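Local atomic coordinates of N-acetylglucosamine-6-phosphate deacetylase (Mycobacterium smegmatis, PDB entry 6FV4), a protein that probably removes the acetyl group from N-acetylglucosamine 6-phosphate in a metal-dependent hydrolysis, a step of amino-sugar metabolism. Residues Phe68-Leu73 with Ser279-Ala284; Thr224-Ala229 with Val252-Asp257. The protein carries 1 engineered substitution. All coordinates share one frame; numbering follows the deposited sequence.

Interaction 1: residues Phe68-Leu73 with Ser279-Ala284; sequences FVDTHL and SLITAA. Engineered in segment 279-284: A283 (natural residue Asp). With ZN (zinc ion), chain H.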
loop_
_atom_site.group_PDB
_atom_site.type_symbol
_atom_site.label_atom_id
_atom_site.label_comp_id
_atom_site.label_asym_id
_atom_site.label_seq_id
_atom_site.Cartn_x
_atom_site.Cartn_y
_atom_site.Cartn_z
ATOM N N PHE B 68 -15.749 21.311 -4.116
ATOM C CA PHE B 68 -15.505 19.891 -4.330
ATOM C C PHE B 68 -15.756 19.527 -5.794
ATOM O O PHE B 68 -16.633 20.090 -6.452
ATOM C CB PHE B 68 -16.394 19.040 -3.413
ATOM C CG PHE B 68 -16.203 19.321 -1.930
ATOM C CD1 PHE B 68 -17.306 19.485 -1.099
ATOM C CD2 PHE B 68 -14.938 19.393 -1.368
ATOM C CE1 PHE B 68 -17.158 19.723 0.265
ATOM C CE2 PHE B 68 -14.780 19.641 0.015
ATOM C CZ PHE B 68 -15.897 19.808 0.816
ATOM N N VAL B 69 -14.951 18.589 -6.300
ATOM C CA VAL B 69 -14.977 18.125 -7.684
ATOM C C VAL B 69 -15.316 16.640 -7.642
ATOM O O VAL B 69 -14.430 15.798 -7.437
ATOM C CB VAL B 69 -13.640 18.364 -8.394
ATOM C CG1 VAL B 69 -13.708 17.871 -9.849
ATOM C CG2 VAL B 69 -13.254 19.839 -8.326
ATOM N N ASP B 70 -16.596 16.303 -7.810
ATOM C CA ASP B 70 -17.051 14.912 -7.766
ATOM C C ASP B 70 -17.058 14.351 -9.179
ATOM O O ASP B 70 -17.887 14.747 -10.010
ATOM C CB ASP B 70 -18.433 14.818 -7.126
ATOM C CG ASP B 70 -18.801 13.395 -6.732
ATOM O OD1 ASP B 70 -19.896 13.217 -6.141
ATOM O OD2 ASP B 70 -18.007 12.459 -7.006
ATOM N N THR B 71 -16.133 13.439 -9.462
ATOM C CA THR B 71 -15.934 12.952 -10.818
ATOM C C THR B 71 -16.606 11.611 -11.082
ATOM O O THR B 71 -16.375 11.010 -12.135
ATOM C CB THR B 71 -14.442 12.848 -11.140
ATOM O OG1 THR B 71 -13.791 12.010 -10.172
ATOM C CG2 THR B 71 -13.803 14.236 -11.116
ATOM N N HIS B 72 -17.449 11.133 -10.178
ATOM C CA HIS B 72 -18.082 9.832 -10.390
ATOM C C HIS B 72 -19.296 9.789 -9.464
ATOM O O HIS B 72 -19.150 9.542 -8.266
ATOM C CB HIS B 72 -17.095 8.702 -10.113
ATOM C CG HIS B 72 -17.673 7.318 -10.227
ATOM N ND1 HIS B 72 -16.884 6.196 -10.331
ATOM C CD2 HIS B 72 -18.953 6.874 -10.229
ATOM C CE1 HIS B 72 -17.651 5.121 -10.401
ATOM N NE2 HIS B 72 -18.913 5.508 -10.347
ATOM N N LEU B 73 -20.474 10.046 -10.026
ATOM C CA LEU B 73 -21.715 9.958 -9.271
ATOM C C LEU B 73 -22.863 9.741 -10.241
ATOM O O LEU B 73 -22.784 10.107 -11.418
ATOM C CB LEU B 73 -21.977 11.199 -8.420
ATOM C CG LEU B 73 -22.262 12.504 -9.146
ATOM C CD1 LEU B 73 -23.040 13.432 -8.214
ATOM C CD2 LEU B 73 -20.958 13.142 -9.578
ATOM N N SER B 279 -8.292 10.334 -5.639
ATOM C CA SER B 279 -9.481 11.164 -5.768
ATOM C C SER B 279 -10.582 10.625 -4.867
ATOM O O SER B 279 -10.903 9.433 -4.926
ATOM C CB SER B 279 -10.002 11.160 -7.214
ATOM O OG SER B 279 -9.069 11.737 -8.094
ATOM N N LEU B 280 -11.199 11.505 -4.089
ATOM C CA LEU B 280 -12.398 11.154 -3.344
ATOM C C LEU B 280 -13.590 11.322 -4.279
ATOM O O LEU B 280 -13.668 12.316 -4.992
ATOM C CB LEU B 280 -12.549 12.038 -2.113
ATOM C CG LEU B 280 -11.408 11.867 -1.093
ATOM C CD1 LEU B 280 -11.418 12.997 -0.092
ATOM C CD2 LEU B 280 -11.565 10.561 -0.405
ATOM N N ILE B 281 -14.471 10.318 -4.314
ATOM C CA ILE B 281 -15.694 10.333 -5.106
ATOM C C ILE B 281 -16.820 9.865 -4.195
ATOM O O ILE B 281 -16.595 9.296 -3.122
ATOM C CB ILE B 281 -15.622 9.433 -6.366
ATOM C CG1 ILE B 281 -15.429 7.975 -5.946
ATOM C CG2 ILE B 281 -14.511 9.888 -7.332
ATOM C CD1 ILE B 281 -15.893 6.951 -6.952
ATOM N N THR B 282 -18.044 10.118 -4.627
ATOM C CA THR B 282 -19.199 9.623 -3.889
ATOM C C THR B 282 -19.780 8.351 -4.476
ATOM O O THR B 282 -20.291 7.513 -3.722
ATOM C CB THR B 282 -20.311 10.684 -3.837
ATOM O OG1 THR B 282 -20.796 10.980 -5.174
ATOM C CG2 THR B 282 -19.803 11.958 -3.153
ATOM N N ALA B 283 -19.739 8.212 -5.809
ATOM C CA ALA B 283 -20.570 7.249 -6.526
ATOM C C ALA B 283 -22.025 7.355 -6.075
ATOM O O ALA B 283 -22.742 6.362 -6.019
ATOM C CB ALA B 283 -20.034 5.821 -6.357
ATOM N N ALA B 284 -22.463 8.568 -5.751
ATOM C CA ALA B 284 -23.767 8.765 -5.130
ATOM C C ALA B 284 -24.902 8.305 -6.035
ATOM O O ALA B 284 -24.911 8.591 -7.237
ATOM C CB ALA B 284 -23.969 10.237 -4.792
HETATM ZN ZN ZN H . -20.601 4.225 -10.295
HETATM O O HOH W 1 -13.980 13.152 -7.515
#
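D70 and T282 meet with their side chains crossing at about a right angle, the hydroxyl of the threonine set against the carboxylate. T282 OG1 donates to the syn lone pair of D70 OD1, 2.6 Å away, while the other oxygen, D70 OD2, takes a weak bond from T282 N at 3.3 Å. The carboxylate gets there because CG stands anti to the backbone N (chi1 -165°), and with both oxygens engaged by one residue its rotation is probably fixed. T282 OG1 is also an acceptor, binding A284 N at 3.0 Å in an ST turn. Further on, A283 N reaches H72 O over 2.9 Å. A283 itself is an engineered residue, Asp in the natural protein; A283 CB lies 4.2 Å from H72 CD2.

The imidazole of H72 is the functional end of the contact. I281 CD1 approaches it obliquely, 3.6 Å from H72 ND1, as I281 CG2 touches T71 OG1. H72 NE2 binds zinc at 2.1 Å, together with H74 and E138, and H72 ND1 is hydrogen-bonded to E253 OE1.

Between the strands, one water accepts from T71 N and donates to V69 O and L280 O, bridging strands that cross at 75°. In this amidohydrolase barrel, strand 251-255 flanks I281, strand 104-109 pairs with strand 63-76, and helices 324-334 and 339-357 pack against F68 and L280.

Interaction 2: residues Thr224-Ala229 with Val252-Asp257; sequences THLFNA and VEMIVD. With CD (cadmium ion), chain J.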
loop_
_atom_site.group_PDB
_atom_site.type_symbol
_atom_site.label_atom_id
_atom_site.label_comp_id
_atom_site.label_asym_id
_atom_site.label_seq_id
_atom_site.Cartn_x
_atom_site.Cartn_y
_atom_site.Cartn_z
ATOM N N THR B 224 -11.224 3.198 -11.334
ATOM C CA THR B 224 -12.611 3.380 -10.898
ATOM C C THR B 224 -12.850 2.665 -9.574
ATOM O O THR B 224 -12.628 1.456 -9.482
ATOM C CB THR B 224 -13.592 2.833 -11.944
ATOM O OG1 THR B 224 -13.308 3.406 -13.218
ATOM C CG2 THR B 224 -15.015 3.164 -11.565
ATOM N N HIS B 225 -13.407 3.402 -8.599
ATOM C CA HIS B 225 -13.525 3.074 -7.177
ATOM C C HIS B 225 -12.713 1.849 -6.750
ATOM O O HIS B 225 -13.246 0.736 -6.617
ATOM C CB HIS B 225 -14.995 2.921 -6.746
ATOM C CG HIS B 225 -15.814 2.009 -7.615
ATOM N ND1 HIS B 225 -15.333 0.822 -8.120
ATOM C CD2 HIS B 225 -17.097 2.101 -8.033
ATOM C CE1 HIS B 225 -16.280 0.219 -8.812
ATOM N NE2 HIS B 225 -17.367 0.966 -8.755
ATOM N N LEU B 226 -11.415 2.082 -6.555
ATOM C CA LEU B 226 -10.451 1.067 -6.146
ATOM C C LEU B 226 -11.009 0.166 -5.057
ATOM O O LEU B 226 -11.600 0.645 -4.089
ATOM C CB LEU B 226 -9.173 1.746 -5.642
ATOM C CG LEU B 226 -7.940 0.850 -5.690
ATOM C CD1 LEU B 226 -7.394 0.756 -7.085
ATOM C CD2 LEU B 226 -6.853 1.372 -4.744
ATOM N N PHE B 227 -10.816 -1.144 -5.250
ATOM C CA PHE B 227 -11.218 -2.254 -4.386
ATOM C C PHE B 227 -12.680 -2.651 -4.573
ATOM O O PHE B 227 -13.033 -3.814 -4.341
ATOM C CB PHE B 227 -10.937 -1.952 -2.905
ATOM C CG PHE B 227 -9.479 -2.072 -2.531
ATOM C CD1 PHE B 227 -8.914 -3.318 -2.264
ATOM C CD2 PHE B 227 -8.672 -0.942 -2.477
ATOM C CE1 PHE B 227 -7.562 -3.435 -1.916
ATOM C CE2 PHE B 227 -7.324 -1.047 -2.141
ATOM C CZ PHE B 227 -6.763 -2.301 -1.859
ATOM N N ASN B 228 -13.543 -1.723 -4.979
ATOM C CA ASN B 228 -14.941 -2.078 -5.239
ATOM C C ASN B 228 -15.091 -2.602 -6.655
ATOM O O ASN B 228 -14.522 -2.041 -7.595
ATOM C CB ASN B 228 -15.875 -0.886 -5.031
ATOM C CG ASN B 228 -15.845 -0.374 -3.619
ATOM O OD1 ASN B 228 -15.546 0.800 -3.375
ATOM N ND2 ASN B 228 -16.132 -1.255 -2.668
ATOM N N ALA B 229 -15.850 -3.696 -6.800
ATOM C CA ALA B 229 -16.120 -4.314 -8.106
ATOM C C ALA B 229 -14.824 -4.687 -8.820
ATOM O O ALA B 229 -14.670 -4.498 -10.025
ATOM C CB ALA B 229 -16.982 -3.406 -8.987
ATOM N N VAL B 252 -6.160 7.128 -8.446
ATOM C CA VAL B 252 -7.149 6.146 -8.012
ATOM C C VAL B 252 -8.330 6.844 -7.344
ATOM O O VAL B 252 -8.172 7.797 -6.572
ATOM C CB VAL B 252 -6.511 5.084 -7.095
ATOM C CG1 VAL B 252 -5.524 4.237 -7.918
ATOM C CG2 VAL B 252 -5.835 5.726 -5.861
ATOM N N GLU B 253 -9.531 6.392 -7.689
ATOM C CA GLU B 253 -10.750 6.808 -7.013
ATOM C C GLU B 253 -10.941 5.953 -5.778
ATOM O O GLU B 253 -10.637 4.759 -5.778
ATOM C CB GLU B 253 -11.991 6.626 -7.908
ATOM C CG GLU B 253 -12.074 7.486 -9.159
ATOM C CD GLU B 253 -13.327 7.169 -9.980
ATOM O OE1 GLU B 253 -14.091 6.231 -9.596
ATOM O OE2 GLU B 253 -13.556 7.850 -11.013
ATOM N N MET B 254 -11.468 6.558 -4.724
ATOM C CA MET B 254 -11.883 5.758 -3.589
ATOM C C MET B 254 -13.172 6.338 -3.037
ATOM O O MET B 254 -13.300 7.557 -2.887
ATOM C CB MET B 254 -10.769 5.703 -2.501
ATOM C CG MET B 254 -11.094 4.779 -1.365
ATOM S SD MET B 254 -9.649 4.300 -0.372
ATOM C CE MET B 254 -8.562 3.582 -1.607
ATOM N N ILE B 255 -14.134 5.463 -2.744
ATOM C CA ILE B 255 -15.354 5.865 -2.049
ATOM C C ILE B 255 -15.066 5.756 -0.553
ATOM O O ILE B 255 -15.041 4.656 0.007
ATOM C CB ILE B 255 -16.557 5.002 -2.435
ATOM C CG1 ILE B 255 -16.788 5.019 -3.945
ATOM C CG2 ILE B 255 -17.793 5.503 -1.702
ATOM C CD1 ILE B 255 -17.679 3.874 -4.433
ATOM N N VAL B 256 -14.879 6.899 0.101
ATOM C CA VAL B 256 -14.630 6.925 1.541
ATOM C C VAL B 256 -15.890 7.398 2.253
ATOM O O VAL B 256 -15.947 8.517 2.778
ATOM C CB VAL B 256 -13.417 7.810 1.862
ATOM C CG1 VAL B 256 -12.959 7.601 3.294
ATOM C CG2 VAL B 256 -12.281 7.461 0.907
ATOM N N ASP B 257 -16.928 6.562 2.233
ATOM C CA ASP B 257 -18.124 6.795 3.026
ATOM C C ASP B 257 -18.149 5.958 4.300
ATOM O O ASP B 257 -19.126 6.023 5.045
ATOM C CB ASP B 257 -19.389 6.527 2.187
ATOM C CG ASP B 257 -19.467 5.092 1.680
ATOM O OD1 ASP B 257 -18.508 4.331 1.922
ATOM O OD2 ASP B 257 -20.489 4.729 1.042
HETATM CD CD CD J . -19.495 0.830 -9.978
HETATM O O HOH W 2 -13.730 5.996 -13.111
HETATM O O HOH W 3 -13.538 2.778 -3.571
HETATM O O HOH W 4 -20.202 -0.682 -7.994
#
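Backbone N-H groups of H225 and L226 make the direct hydrogen bonds here, both to E253. H225 N meets E253 OE1 at 3.1 Å, on the anti side and 33° out of the carboxylate plane; L226 N binds E253 O at 2.9 Å. OE1 also bonds H72 ND1, so one oxygen probably helps position two metal-binding residues, one through its backbone N-H and the other through its ring.

Water extends the polar network. One links E253 OE2 to T224 OG1, which also bonds T178 OG1; another accepts from I255 N and donates to L226 O and N228 OD1, tying the type II turn of H225-N228 to the strand. N228 ND2 bonds H260 O.

Metal binding falls to H225 NE2, 2.5 Å from cadmium, which E138, H150 and H204 also bind. T224 CG2 sits over the centre of one ring face and N228 CB nearer the rim of the other, sandwiching the imidazole between residues of its own segment.

Apolar contacts complete the interface. I255 runs alongside H225, and I255 CD1 lies 3.7 Å from H225 CB. L226 CD1 meets V252 CG1 at 4.0 Å and L226 CD2 meets M254 CE at 4.2 Å.

Strand 251-255 lies between strands 222-223 and 278-281; helix 240-246 packs on L226 and V252, helix 263-273 on M254.

Interactions 1 and 2 show how neighbouring strands of an amidohydrolase barrel can bring first-shell ligands of two metal sites together through a shared second-shell residue, E253. Their centres lie about 10 Å apart, and interaction 2 is nested inside the chain loop closed by interaction 1. S279 N probably bonds to V252 O at 2.7 Å, joining the adjacent strands. Closer to the metals, H72 ND1 and E253 OE1 make a probable hydrogen bond of 2.9 Å, consistent with E253 orienting the zinc-binding ring. I281 CD1 packs 3.3 Å from E253 OE1. E138 binds both the zinc held by H72 and the cadmium held by H225, completing the bridge between the two sites.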